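Local coordinates for transcription factor SPN1 (Saccharomyces cerevisiae, PDB 3NFQ), which regulates RNA polymerase II transcription and may act both in the recruitment of TBP and in the steps that follow it, at residues L21-N26 against N75-V81; A69-L73 against D108-K112; K17-L21 against K58-V62; D90-P94 against F127-R133. All blocks are in the same frame, centred on the assembly; numbering follows the deposited sequence.

Overall arrangement
The chain is the all-helical central domain of SPN1, and the four contacts fall into one cluster and one outlier. Contacts 1 and 3 share Leu-21 on helix 10-42 and have centres about 8 Å apart; Met-25 CG of contact 1 packs on Val-59 CG2 of contact 3 at 3.8 Å. Contact 2 lies about 13 Å from each, centre to centre, and meets both: Leu-78 CD2 packs on Leu-109 CD1 (3.8 Å), and Ile-72 CD1 on Val-62 O (3.6 Å). Contact 4 lies on the opposite side of the chain's centre, its own centre 21 to 25 Å from the others, and touches none of them.

Contact 1 (L21-N26 against N75-V81); sequences LKDEMN and NNLLQSV
The hydroxyl OG of Ser-80 is approached by three polar groups at once. Asn-26 ND2 comes within 2.8 Å of Ser-80 OG, but an N-H...O angle of 125° makes the bond weak. Lys-22 O, 3.2 Å from Ser-80 OG, is a possible acceptor only, because the single hydroxyl proton has another acceptor within reach. Water 3 lies 3.0 Å from Ser-80 OG and also joins Asn-26 OD1 to Gln-79 NE2, while water 2 links Asn-26 ND2 to Ser-80 O. Water thus meets both the oxygen and the nitrogen of the Asn-26 amide, which is consistent with a defined rotation.

Lys-22 reaches further. Its CG is anti to the backbone N (chi1 -179°), and the extended chain carries NZ to Asn-75 O at 3.1 Å, just where the chain leaves helix 69-74. Water 1 bridges the ammonium to Asn-76 OD1. Were Lys-22 an alanine, Asn-75 O would probably lose this donor and water 1 its link to helix 10-42.

On the buried side, Leu-77 CD1 rests 3.6 Å from Lys-22 CA. Selenomethionine Met-25 crosses Leu-77 at about a right angle, SE 4.0 Å from CD1, and Leu-21 CD2 meets Leu-77 CD2 at 3.9 Å.

The arrangement is a near-parallel helix pair of the all-helical central domain, apolar inside with a water-bridged polar edge; the segment axes are inclined at 17° and approach to 9.0 Å. Helix 51-63 packs against Leu-21 and Met-25, whereas Leu-78, whose CB points away from segment 21-26, meets helices 69-74 and 113-119.

Contact 2 (A69-L73 against D108-K112); sequences ADTIL and DLPVK
Pro-110, which packs against Ala-69 and Leu-73, is the centre of an inverse gamma turn, a tight three-residue reversal closed by the 2.8 Å bond from Val-111 N to Leu-109 O. The turn lies in the loop between helices 96-107 and 113-119 of the TFIIS N-terminal-like helical bundle, and it places a leucine, a proline and a valine in succession against helix 69-74. The side-chain contacts are all apolar.

Leu-109 does most of the inserting. Its first torsion, -109°, is well off a staggered position, and its two methyls divide the helix surface between them: CD2 sits 3.9 Å from Ala-69 CB, and CD1 meets Ile-72 CG2 at 4.0 Å. Ala-69, Ile-72 and Leu-73 are spaced at three and four residues, so their side chains line one side of the helix and all start out toward the loop. The small Ala-69 also admits the proline ring, Pro-110 CD lying 4.0 Å from Ala-69 CB.

Leu-73 carries the contact on along the loop. Its CG lies anti to the carbonyl carbon (chi1 -69°), from where CD2 faces Leu-109 and, more loosely, Val-111. Leu-78 of helix 77-85 adds to the same cluster by touching Leu-73, Leu-109 and Val-111, and Lys-112 then occupies the N-cap position of helix 113-119. At the proline, Leu-73 CD1 is 3.9 Å from Pro-110 CG and 3.6 Å from the carbonyl oxygen Pro-110 O.

Contact 3 (K17-L21 against K58-V62); sequences KILRL and KVVSV
Val-62 starts at CB, 3.9 Å from Leu-21 CD2, and divides there into two methyls with different partners. CG1, anti to the backbone N (chi1 176°), meets Leu-21 CD2 at 3.8 Å and Ile-18 CD1 at 4.1 Å. CG2 instead faces the aliphatic end of Lys-17, with CE 3.6 Å away. The setting is an antiparallel helix pair: the segment axes of 17-21 and 58-62 are inclined at 148° and come no closer than 11.9 Å, a spacing bridged by side chains alone.

With an alanine at Val-62, both methyls would be gone, which would probably open a gap beside Leu-21 and Ile-18 and leave the end of Lys-17 freer to turn.

On the buried side, Leu-21 CD1 meets Val-59 CG2 at 4.2 Å; the side chains of Leu-21 and Lys-58 slide past each other in opposite directions. Ile-18 also touches Thr-71 and Ile-72, so helix 69-74 adjoins the pair. Toward the outside, the two lysines meet tip to tip; their like charges are likely to repel, though the contact itself is made through carbon, Lys-17 NZ lying 3.7 Å from Lys-58 CE and 4.4 Å from Lys-58 NZ.

Contact 4 (D90-P94 against F127-R133); sequences DGSLP and FYTKSKR
The guanidinium of Arg-133 lies with one face against the Gly-91 to Ser-92 peptide: Gly-91 C stands 3.8 Å above its plane and Ser-92 N 4.0 Å, both over its centre. Water 4 sits in the plane at its edge. Gly-91 O lies near the plane of the Phe-127 ring, at the edge, 4.2 Å from CZ.

Two small turns shape this meeting of the loop after helix 77-85 with helix 121-130 and the residues that follow it, in the TFIIS N-terminal-like domain. An Asx turn is formed by Asp-90 OD1, which accepts from Ser-92 N and also from Ser-92 OG, the latter through its syn lone pair. An ST turn is made by Ser-131 OG, accepting from Arg-133 N. Gly-91 has phi 96°, where a CB would jam against the preceding carbonyl oxygen and also lie close to Arg-133 NH2.

Leu-93 packs beside the turns. Its CD2 packs on Phe-127 CE2 at 3.7 Å and lies 3.6 Å from Tyr-128 OH, while CD1 meets Arg-133 CB at 3.8 Å. Tyr-128 OH is hydrogen-bonded to Leu-85 O, and the Tyr-128 ring meets Phe-103 edge-to-face, which ties this surface contact to helix 96-107. Water 5 bridges the two turns, donating to Gly-91 O at 2.6 Å and lying 3.1 Å from Ser-131 OG.

Contact 1 (L21-N26 against N75-V81)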
loop_
_atom_site.group_PDB
_atom_site.type_symbol
_atom_site.label_atom_id
_atom_site.label_comp_id
_atom_site.label_asym_id
_atom_site.label_seq_id
_atom_site.Cartn_x
_atom_site.Cartn_y
_atom_site.Cartn_z
ATOM N N LEU A 21 6.976 9.807 -5.428
ATOM C CA LEU A 21 5.879 8.853 -5.534
ATOM C C LEU A 21 5.200 8.712 -4.172
ATOM O O LEU A 21 3.988 8.690 -4.059
ATOM C CB LEU A 21 6.422 7.510 -6.020
ATOM C CG LEU A 21 5.385 6.407 -6.160
ATOM C CD1 LEU A 21 4.371 6.766 -7.243
ATOM C CD2 LEU A 21 6.094 5.090 -6.461
ATOM N N LYS A 22 6.001 8.685 -3.136
ATOM C CA LYS A 22 5.488 8.591 -1.793
ATOM C C LYS A 22 4.497 9.736 -1.550
ATOM O O LYS A 22 3.342 9.514 -1.197
ATOM C CB LYS A 22 6.668 8.600 -0.857
ATOM C CG LYS A 22 6.322 8.493 0.559
ATOM C CD LYS A 22 7.611 8.254 1.357
ATOM C CE LYS A 22 7.317 8.256 2.845
ATOM N NZ LYS A 22 8.619 8.448 3.537
ATOM N N ASP A 23 4.922 10.958 -1.842
ATOM C CA ASP A 23 4.028 12.128 -1.759
ATOM C C ASP A 23 2.830 12.040 -2.656
ATOM O O ASP A 23 1.735 12.378 -2.251
ATOM C CB ASP A 23 4.769 13.442 -2.135
ATOM C CG ASP A 23 5.928 13.804 -1.172
ATOM O OD1 ASP A 23 5.926 13.386 0.008
ATOM O OD2 ASP A 23 6.841 14.578 -1.627
ATOM N N GLU A 24 3.010 11.645 -3.917
ATOM C CA GLU A 24 1.861 11.518 -4.771
ATOM C C GLU A 24 0.849 10.507 -4.246
ATOM O O GLU A 24 -0.355 10.684 -4.448
ATOM C CB GLU A 24 2.256 11.030 -6.159
ATOM C CG GLU A 24 3.134 12.020 -6.963
ATOM C CD GLU A 24 2.314 13.166 -7.564
ATOM O OE1 GLU A 24 1.117 12.935 -7.864
ATOM O OE2 GLU A 24 2.865 14.291 -7.735
HETATM N N MSE A 25 1.343 9.397 -3.685
HETATM C CA MSE A 25 0.412 8.385 -3.157
HETATM C C MSE A 25 -0.362 8.951 -2.007
HETATM O O MSE A 25 -1.574 8.696 -1.862
HETATM C CB MSE A 25 1.206 7.123 -2.741
HETATM C CG MSE A 25 1.697 6.400 -3.932
HETATM SE SE MSE A 25 2.612 4.717 -3.270
HETATM C CE MSE A 25 0.944 3.700 -2.893
ATOM N N ASN A 26 0.325 9.696 -1.132
ATOM C CA ASN A 26 -0.385 10.265 0.019
ATOM C C ASN A 26 -1.408 11.311 -0.410
ATOM O O ASN A 26 -2.483 11.386 0.167
ATOM C CB ASN A 26 0.579 10.931 1.044
ATOM C CG ASN A 26 1.554 9.967 1.638
ATOM O OD1 ASN A 26 2.620 10.375 2.181
ATOM N ND2 ASN A 26 1.238 8.675 1.544
ATOM N N ASN A 75 13.558 4.323 1.630
ATOM C CA ASN A 75 12.782 5.571 1.762
ATOM C C ASN A 75 11.364 5.450 2.336
ATOM O O ASN A 75 10.572 6.380 2.204
ATOM C CB ASN A 75 12.748 6.274 0.421
ATOM C CG ASN A 75 14.132 6.717 0.005
ATOM O OD1 ASN A 75 14.811 6.042 -0.778
ATOM N ND2 ASN A 75 14.603 7.777 0.629
ATOM N N ASN A 76 11.047 4.294 2.927
ATOM C CA ASN A 76 9.777 4.057 3.595
ATOM C C ASN A 76 8.584 4.287 2.670
ATOM O O ASN A 76 7.533 4.762 3.102
ATOM C CB ASN A 76 9.670 4.957 4.851
ATOM C CG ASN A 76 8.674 4.440 5.890
ATOM O OD1 ASN A 76 8.264 5.188 6.793
ATOM N ND2 ASN A 76 8.309 3.171 5.800
ATOM N N LEU A 77 8.722 3.950 1.390
ATOM C CA LEU A 77 7.577 3.966 0.521
ATOM C C LEU A 77 6.456 3.026 1.019
ATOM O O LEU A 77 5.273 3.255 0.781
ATOM C CB LEU A 77 7.999 3.589 -0.887
ATOM C CG LEU A 77 6.939 3.713 -1.996
ATOM C CD1 LEU A 77 6.437 5.137 -2.196
ATOM C CD2 LEU A 77 7.475 3.151 -3.345
ATOM N N LEU A 78 6.816 1.974 1.732
ATOM C CA LEU A 78 5.770 1.070 2.276
ATOM C C LEU A 78 4.784 1.770 3.204
ATOM O O LEU A 78 3.678 1.329 3.418
ATOM C CB LEU A 78 6.432 -0.127 2.934
ATOM C CG LEU A 78 7.165 -1.112 2.040
ATOM C CD1 LEU A 78 7.679 -2.351 2.861
ATOM C CD2 LEU A 78 6.214 -1.518 0.933
ATOM N N GLN A 79 5.177 2.917 3.734
ATOM C CA GLN A 79 4.234 3.701 4.536
ATOM C C GLN A 79 3.046 4.134 3.712
ATOM O O GLN A 79 1.913 4.114 4.156
ATOM C CB GLN A 79 4.913 4.963 5.087
ATOM C CG GLN A 79 4.081 5.516 6.273
ATOM C CD GLN A 79 4.720 6.761 6.835
ATOM O OE1 GLN A 79 4.953 6.866 8.048
ATOM N NE2 GLN A 79 5.052 7.683 5.952
ATOM N N SER A 80 3.329 4.650 2.534
ATOM C CA SER A 80 2.260 5.042 1.617
ATOM C C SER A 80 1.441 3.848 1.113
ATOM O O SER A 80 0.256 3.991 0.926
ATOM C CB SER A 80 2.836 5.770 0.418
ATOM O OG SER A 80 3.409 7.022 0.801
ATOM N N VAL A 81 2.090 2.710 0.872
ATOM C CA VAL A 81 1.362 1.458 0.523
ATOM C C VAL A 81 0.445 1.077 1.637
ATOM O O VAL A 81 -0.726 0.755 1.438
ATOM C CB VAL A 81 2.342 0.299 0.207
ATOM C CG1 VAL A 81 1.577 -1.061 -0.001
ATOM C CG2 VAL A 81 3.195 0.681 -0.993
HETATM O O HOH W 1 8.980 8.141 6.503
HETATM O O HOH W 2 -0.514 6.831 0.494
HETATM O O HOH W 3 4.072 8.189 3.468
#

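Contact 2 (A69-L73 against D108-K112)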
loop_
_atom_site.group_PDB
_atom_site.type_symbol
_atom_site.label_atom_id
_atom_site.label_comp_id
_atom_site.label_asym_id
_atom_site.label_seq_id
_atom_site.Cartn_x
_atom_site.Cartn_y
_atom_site.Cartn_z
ATOM N N ALA A 69 14.179 -1.954 -5.430
ATOM C CA ALA A 69 13.824 -2.490 -4.092
ATOM C C ALA A 69 14.480 -1.787 -2.915
ATOM O O ALA A 69 13.824 -1.419 -1.919
ATOM C CB ALA A 69 14.074 -4.010 -4.001
ATOM N N ASP A 70 15.800 -1.639 -3.005
ATOM C CA ASP A 70 16.561 -0.920 -1.993
ATOM C C ASP A 70 16.043 0.478 -1.773
ATOM O O ASP A 70 15.811 0.857 -0.630
ATOM C CB ASP A 70 18.049 -0.836 -2.391
ATOM C CG ASP A 70 18.778 -2.152 -2.235
ATOM O OD1 ASP A 70 18.290 -3.044 -1.502
ATOM O OD2 ASP A 70 19.861 -2.283 -2.862
ATOM N N THR A 71 15.842 1.246 -2.848
ATOM C CA THR A 71 15.362 2.627 -2.712
ATOM C C THR A 71 13.950 2.693 -2.093
ATOM O O THR A 71 13.674 3.546 -1.240
ATOM C CB THR A 71 15.243 3.354 -4.063
ATOM O OG1 THR A 71 16.405 3.102 -4.886
ATOM C CG2 THR A 71 15.078 4.850 -3.817
ATOM N N ILE A 72 13.075 1.799 -2.566
ATOM C CA ILE A 72 11.695 1.653 -2.040
ATOM C C ILE A 72 11.784 1.380 -0.562
ATOM O O ILE A 72 11.144 2.073 0.243
ATOM C CB ILE A 72 10.967 0.473 -2.746
ATOM C CG1 ILE A 72 10.648 0.899 -4.155
ATOM C CG2 ILE A 72 9.673 0.043 -1.980
ATOM C CD1 ILE A 72 10.407 -0.267 -5.153
ATOM N N LEU A 73 12.580 0.392 -0.191
ATOM C CA LEU A 73 12.640 0.005 1.234
ATOM C C LEU A 73 13.345 1.052 2.088
ATOM O O LEU A 73 12.927 1.344 3.222
ATOM C CB LEU A 73 13.311 -1.378 1.398
ATOM C CG LEU A 73 12.473 -2.537 0.852
ATOM C CD1 LEU A 73 13.257 -3.840 0.869
ATOM C CD2 LEU A 73 11.163 -2.750 1.603
ATOM N N ASP A 108 6.750 -9.727 -4.089
ATOM C CA ASP A 108 8.062 -9.744 -4.712
ATOM C C ASP A 108 9.155 -8.881 -4.014
ATOM O O ASP A 108 10.314 -8.909 -4.429
ATOM C CB ASP A 108 7.922 -9.227 -6.153
ATOM C CG ASP A 108 7.074 -10.139 -7.043
ATOM O OD1 ASP A 108 7.264 -11.375 -7.004
ATOM O OD2 ASP A 108 6.217 -9.596 -7.780
ATOM N N LEU A 109 8.795 -8.118 -2.983
ATOM C CA LEU A 109 9.705 -7.200 -2.325
ATOM C C LEU A 109 10.355 -7.852 -1.133
ATOM O O LEU A 109 9.671 -8.541 -0.389
ATOM C CB LEU A 109 8.914 -6.002 -1.781
ATOM C CG LEU A 109 8.988 -4.618 -2.370
ATOM C CD1 LEU A 109 8.284 -3.668 -1.385
ATOM C CD2 LEU A 109 10.439 -4.124 -2.619
ATOM N N PRO A 110 11.680 -7.665 -0.954
ATOM C CA PRO A 110 12.333 -8.280 0.205
ATOM C C PRO A 110 12.057 -7.602 1.575
ATOM O O PRO A 110 12.992 -7.146 2.264
ATOM C CB PRO A 110 13.823 -8.265 -0.175
ATOM C CG PRO A 110 13.944 -7.124 -1.152
ATOM C CD PRO A 110 12.645 -7.015 -1.871
ATOM N N VAL A 111 10.789 -7.556 1.980
ATOM C CA VAL A 111 10.406 -6.883 3.233
ATOM C C VAL A 111 10.926 -7.587 4.500
ATOM O O VAL A 111 10.844 -8.808 4.629
ATOM C CB VAL A 111 8.880 -6.772 3.284
ATOM C CG1 VAL A 111 8.412 -6.046 4.540
ATOM C CG2 VAL A 111 8.382 -6.073 2.014
ATOM N N LYS A 112 11.382 -6.802 5.466
ATOM C CA LYS A 112 11.841 -7.336 6.749
ATOM C C LYS A 112 11.054 -6.708 7.893
ATOM O O LYS A 112 10.319 -5.736 7.714
ATOM C CB LYS A 112 13.332 -7.040 6.952
ATOM C CG LYS A 112 14.261 -7.521 5.849
ATOM C CD LYS A 112 14.087 -9.028 5.618
ATOM C CE LYS A 112 15.066 -9.572 4.584
ATOM N NZ LYS A 112 14.851 -11.031 4.526
#

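Contact 3 (K17-L21 against K58-V62)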
loop_
_atom_site.group_PDB
_atom_site.type_symbol
_atom_site.label_atom_id
_atom_site.label_comp_id
_atom_site.label_asym_id
_atom_site.label_seq_id
_atom_site.Cartn_x
_atom_site.Cartn_y
_atom_site.Cartn_z
ATOM N N LYS A 17 13.083 10.316 -6.580
ATOM C CA LYS A 17 12.043 9.770 -7.433
ATOM C C LYS A 17 11.051 8.915 -6.602
ATOM O O LYS A 17 9.841 9.021 -6.795
ATOM C CB LYS A 17 12.677 8.986 -8.583
ATOM C CG LYS A 17 11.696 8.287 -9.517
ATOM C CD LYS A 17 11.045 7.048 -8.862
ATOM C CE LYS A 17 9.860 6.425 -9.668
ATOM N NZ LYS A 17 8.684 7.296 -9.968
ATOM N N ILE A 18 11.564 8.130 -5.652
ATOM C CA ILE A 18 10.703 7.325 -4.750
ATOM C C ILE A 18 9.991 8.235 -3.752
ATOM O O ILE A 18 8.851 7.991 -3.391
ATOM C CB ILE A 18 11.476 6.201 -4.016
ATOM C CG1 ILE A 18 11.485 4.889 -4.806
ATOM C CG2 ILE A 18 10.802 5.830 -2.707
ATOM C CD1 ILE A 18 11.702 4.993 -6.316
ATOM N N LEU A 19 10.665 9.291 -3.300
ATOM C CA LEU A 19 10.036 10.221 -2.349
ATOM C C LEU A 19 8.882 11.052 -2.938
ATOM O O LEU A 19 7.905 11.342 -2.233
ATOM C CB LEU A 19 11.098 11.065 -1.598
ATOM C CG LEU A 19 12.022 10.274 -0.678
ATOM C CD1 LEU A 19 13.364 11.025 -0.380
ATOM C CD2 LEU A 19 11.362 9.764 0.628
ATOM N N ARG A 20 8.980 11.400 -4.221
ATOM C CA ARG A 20 7.913 12.022 -4.974
ATOM C C ARG A 20 6.715 11.092 -5.215
ATOM O O ARG A 20 5.584 11.536 -5.227
ATOM C CB ARG A 20 8.408 12.468 -6.344
ATOM C CG ARG A 20 9.128 13.788 -6.335
ATOM C CD ARG A 20 9.296 14.309 -7.765
ATOM N NE ARG A 20 10.488 15.156 -7.869
ATOM C CZ ARG A 20 10.474 16.481 -8.039
ATOM N NH1 ARG A 20 9.322 17.150 -8.139
ATOM N NH2 ARG A 20 11.625 17.145 -8.102
ATOM N N LEU A 21 6.976 9.807 -5.428
ATOM C CA LEU A 21 5.879 8.853 -5.534
ATOM C C LEU A 21 5.200 8.712 -4.172
ATOM O O LEU A 21 3.988 8.690 -4.059
ATOM C CB LEU A 21 6.422 7.510 -6.020
ATOM C CG LEU A 21 5.385 6.407 -6.160
ATOM C CD1 LEU A 21 4.371 6.766 -7.243
ATOM C CD2 LEU A 21 6.094 5.090 -6.461
ATOM N N LYS A 58 1.304 3.324 -12.037
ATOM C CA LYS A 58 2.637 3.769 -11.727
ATOM C C LYS A 58 3.175 3.138 -10.472
ATOM O O LYS A 58 4.358 2.763 -10.410
ATOM C CB LYS A 58 2.679 5.286 -11.585
ATOM C CG LYS A 58 4.082 5.811 -11.555
ATOM C CD LYS A 58 4.036 7.304 -11.300
ATOM C CE LYS A 58 5.375 7.986 -11.550
ATOM N NZ LYS A 58 5.137 9.495 -11.443
ATOM N N VAL A 59 2.318 2.982 -9.454
ATOM C CA VAL A 59 2.787 2.406 -8.233
ATOM C C VAL A 59 3.224 0.942 -8.440
ATOM O O VAL A 59 4.278 0.499 -7.948
ATOM C CB VAL A 59 1.649 2.429 -7.185
ATOM C CG1 VAL A 59 1.989 1.564 -6.017
ATOM C CG2 VAL A 59 1.326 3.885 -6.765
ATOM N N VAL A 60 2.382 0.194 -9.125
ATOM C CA VAL A 60 2.654 -1.210 -9.462
ATOM C C VAL A 60 3.938 -1.295 -10.298
ATOM O O VAL A 60 4.805 -2.126 -10.043
ATOM C CB VAL A 60 1.465 -1.795 -10.248
ATOM C CG1 VAL A 60 1.874 -3.113 -10.977
ATOM C CG2 VAL A 60 0.284 -2.051 -9.300
ATOM N N SER A 61 4.051 -0.448 -11.305
ATOM C CA SER A 61 5.263 -0.401 -12.133
ATOM C C SER A 61 6.559 -0.231 -11.337
ATOM O O SER A 61 7.483 -1.052 -11.417
ATOM C CB SER A 61 5.123 0.700 -13.164
ATOM O OG SER A 61 6.303 0.731 -13.940
ATOM N N VAL A 62 6.622 0.824 -10.541
ATOM C CA VAL A 62 7.742 1.076 -9.644
ATOM C C VAL A 62 7.976 -0.061 -8.677
ATOM O O VAL A 62 9.119 -0.534 -8.551
ATOM C CB VAL A 62 7.584 2.451 -8.878
ATOM C CG1 VAL A 62 8.714 2.656 -7.883
ATOM C CG2 VAL A 62 7.562 3.629 -9.863
#

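Contact 4 (D90-P94 against F127-R133)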
loop_
_atom_site.group_PDB
_atom_site.type_symbol
_atom_site.label_atom_id
_atom_site.label_comp_id
_atom_site.label_asym_id
_atom_site.label_seq_id
_atom_site.Cartn_x
_atom_site.Cartn_y
_atom_site.Cartn_z
ATOM N N ASP A 90 -14.642 2.814 10.099
ATOM C CA ASP A 90 -15.787 1.877 9.998
ATOM C C ASP A 90 -15.440 0.481 9.528
ATOM O O ASP A 90 -16.313 -0.399 9.438
ATOM C CB ASP A 90 -16.909 2.473 9.150
ATOM C CG ASP A 90 -16.604 2.443 7.653
ATOM O OD1 ASP A 90 -15.455 2.108 7.244
ATOM O OD2 ASP A 90 -17.535 2.753 6.880
ATOM N N GLY A 91 -14.155 0.257 9.238
ATOM C CA GLY A 91 -13.678 -1.066 8.921
ATOM C C GLY A 91 -13.610 -1.342 7.440
ATOM O O GLY A 91 -13.142 -2.409 7.041
ATOM N N SER A 92 -14.033 -0.372 6.626
ATOM C CA SER A 92 -14.110 -0.599 5.176
ATOM C C SER A 92 -12.729 -0.511 4.503
ATOM O O SER A 92 -11.804 0.158 4.990
ATOM C CB SER A 92 -15.109 0.342 4.548
ATOM O OG SER A 92 -14.585 1.636 4.589
ATOM N N LEU A 93 -12.612 -1.186 3.361
ATOM C CA LEU A 93 -11.346 -1.410 2.739
ATOM C C LEU A 93 -11.300 -0.758 1.348
ATOM O O LEU A 93 -12.356 -0.425 0.794
ATOM C CB LEU A 93 -11.154 -2.920 2.636
ATOM C CG LEU A 93 -10.962 -3.549 4.019
ATOM C CD1 LEU A 93 -11.055 -5.010 3.849
ATOM C CD2 LEU A 93 -9.592 -3.060 4.600
ATOM N N PRO A 94 -10.098 -0.563 0.798
ATOM C CA PRO A 94 -10.105 -0.091 -0.617
ATOM C C PRO A 94 -10.668 -1.161 -1.517
ATOM O O PRO A 94 -10.977 -2.270 -1.093
ATOM C CB PRO A 94 -8.627 0.136 -0.921
ATOM C CG PRO A 94 -7.877 -0.895 0.049
ATOM C CD PRO A 94 -8.731 -0.803 1.311
ATOM N N PHE A 127 -4.246 -7.274 10.022
ATOM C CA PHE A 127 -5.662 -7.006 9.935
ATOM C C PHE A 127 -6.291 -7.740 8.715
ATOM O O PHE A 127 -7.402 -8.296 8.779
ATOM C CB PHE A 127 -5.891 -5.470 9.809
ATOM C CG PHE A 127 -7.312 -5.099 9.468
ATOM C CD1 PHE A 127 -8.277 -4.877 10.454
ATOM C CD2 PHE A 127 -7.711 -5.003 8.149
ATOM C CE1 PHE A 127 -9.623 -4.568 10.116
ATOM C CE2 PHE A 127 -9.032 -4.681 7.831
ATOM C CZ PHE A 127 -9.971 -4.467 8.773
ATOM N N TYR A 128 -5.557 -7.783 7.614
ATOM C CA TYR A 128 -6.079 -8.483 6.404
ATOM C C TYR A 128 -6.249 -10.014 6.661
ATOM O O TYR A 128 -7.127 -10.661 6.072
ATOM C CB TYR A 128 -5.149 -8.243 5.229
ATOM C CG TYR A 128 -5.600 -7.016 4.442
ATOM C CD1 TYR A 128 -5.325 -5.741 4.926
ATOM C CD2 TYR A 128 -6.302 -7.128 3.228
ATOM C CE1 TYR A 128 -5.737 -4.572 4.216
ATOM C CE2 TYR A 128 -6.706 -5.956 2.499
ATOM C CZ TYR A 128 -6.410 -4.676 3.026
ATOM O OH TYR A 128 -6.783 -3.493 2.412
ATOM N N THR A 129 -5.419 -10.563 7.559
ATOM C CA THR A 129 -5.508 -12.017 7.884
ATOM C C THR A 129 -6.762 -12.384 8.666
ATOM O O THR A 129 -7.210 -13.563 8.622
ATOM C CB THR A 129 -4.285 -12.547 8.631
ATOM O OG1 THR A 129 -4.296 -12.067 9.996
ATOM C CG2 THR A 129 -2.994 -12.162 7.941
ATOM N N LYS A 130 -7.339 -11.375 9.326
ATOM C CA LYS A 130 -8.494 -11.502 10.255
ATOM C C LYS A 130 -9.840 -10.928 9.800
ATOM O O LYS A 130 -10.900 -11.467 10.166
ATOM C CB LYS A 130 -8.162 -10.793 11.575
ATOM C CG LYS A 130 -7.088 -11.455 12.441
ATOM C CD LYS A 130 -6.821 -10.449 13.557
ATOM C CE LYS A 130 -5.569 -10.720 14.394
ATOM N NZ LYS A 130 -5.357 -9.527 15.310
ATOM N N SER A 131 -9.840 -9.834 9.024
ATOM C CA SER A 131 -11.081 -9.139 8.709
ATOM C C SER A 131 -11.996 -10.019 7.902
ATOM O O SER A 131 -11.577 -10.627 6.897
ATOM C CB SER A 131 -10.820 -7.820 7.966
ATOM O OG SER A 131 -11.942 -7.433 7.162
ATOM N N LYS A 132 -13.263 -10.055 8.309
ATOM C CA LYS A 132 -14.290 -10.768 7.545
ATOM C C LYS A 132 -14.560 -10.180 6.182
ATOM O O LYS A 132 -15.224 -10.807 5.365
ATOM C CB LYS A 132 -15.620 -10.770 8.300
ATOM C CG LYS A 132 -15.546 -11.319 9.722
ATOM C CD LYS A 132 -14.942 -12.718 9.771
ATOM C CE LYS A 132 -14.618 -13.072 11.229
ATOM N NZ LYS A 132 -14.196 -14.498 11.401
ATOM N N ARG A 133 -14.061 -8.984 5.921
ATOM C CA ARG A 133 -14.339 -8.323 4.622
ATOM C C ARG A 133 -13.380 -8.676 3.500
ATOM O O ARG A 133 -13.568 -8.232 2.342
ATOM C CB ARG A 133 -14.301 -6.815 4.791
ATOM C CG ARG A 133 -15.256 -6.314 5.833
ATOM C CD ARG A 133 -15.492 -4.875 5.535
ATOM N NE ARG A 133 -16.169 -4.196 6.631
ATOM C CZ ARG A 133 -16.939 -3.129 6.477
ATOM N NH1 ARG A 133 -17.166 -2.628 5.261
ATOM N NH2 ARG A 133 -17.490 -2.576 7.545
HETATM O O HOH W 4 -19.509 -0.082 7.039
HETATM O O HOH W 5 -13.092 -4.742 8.189
#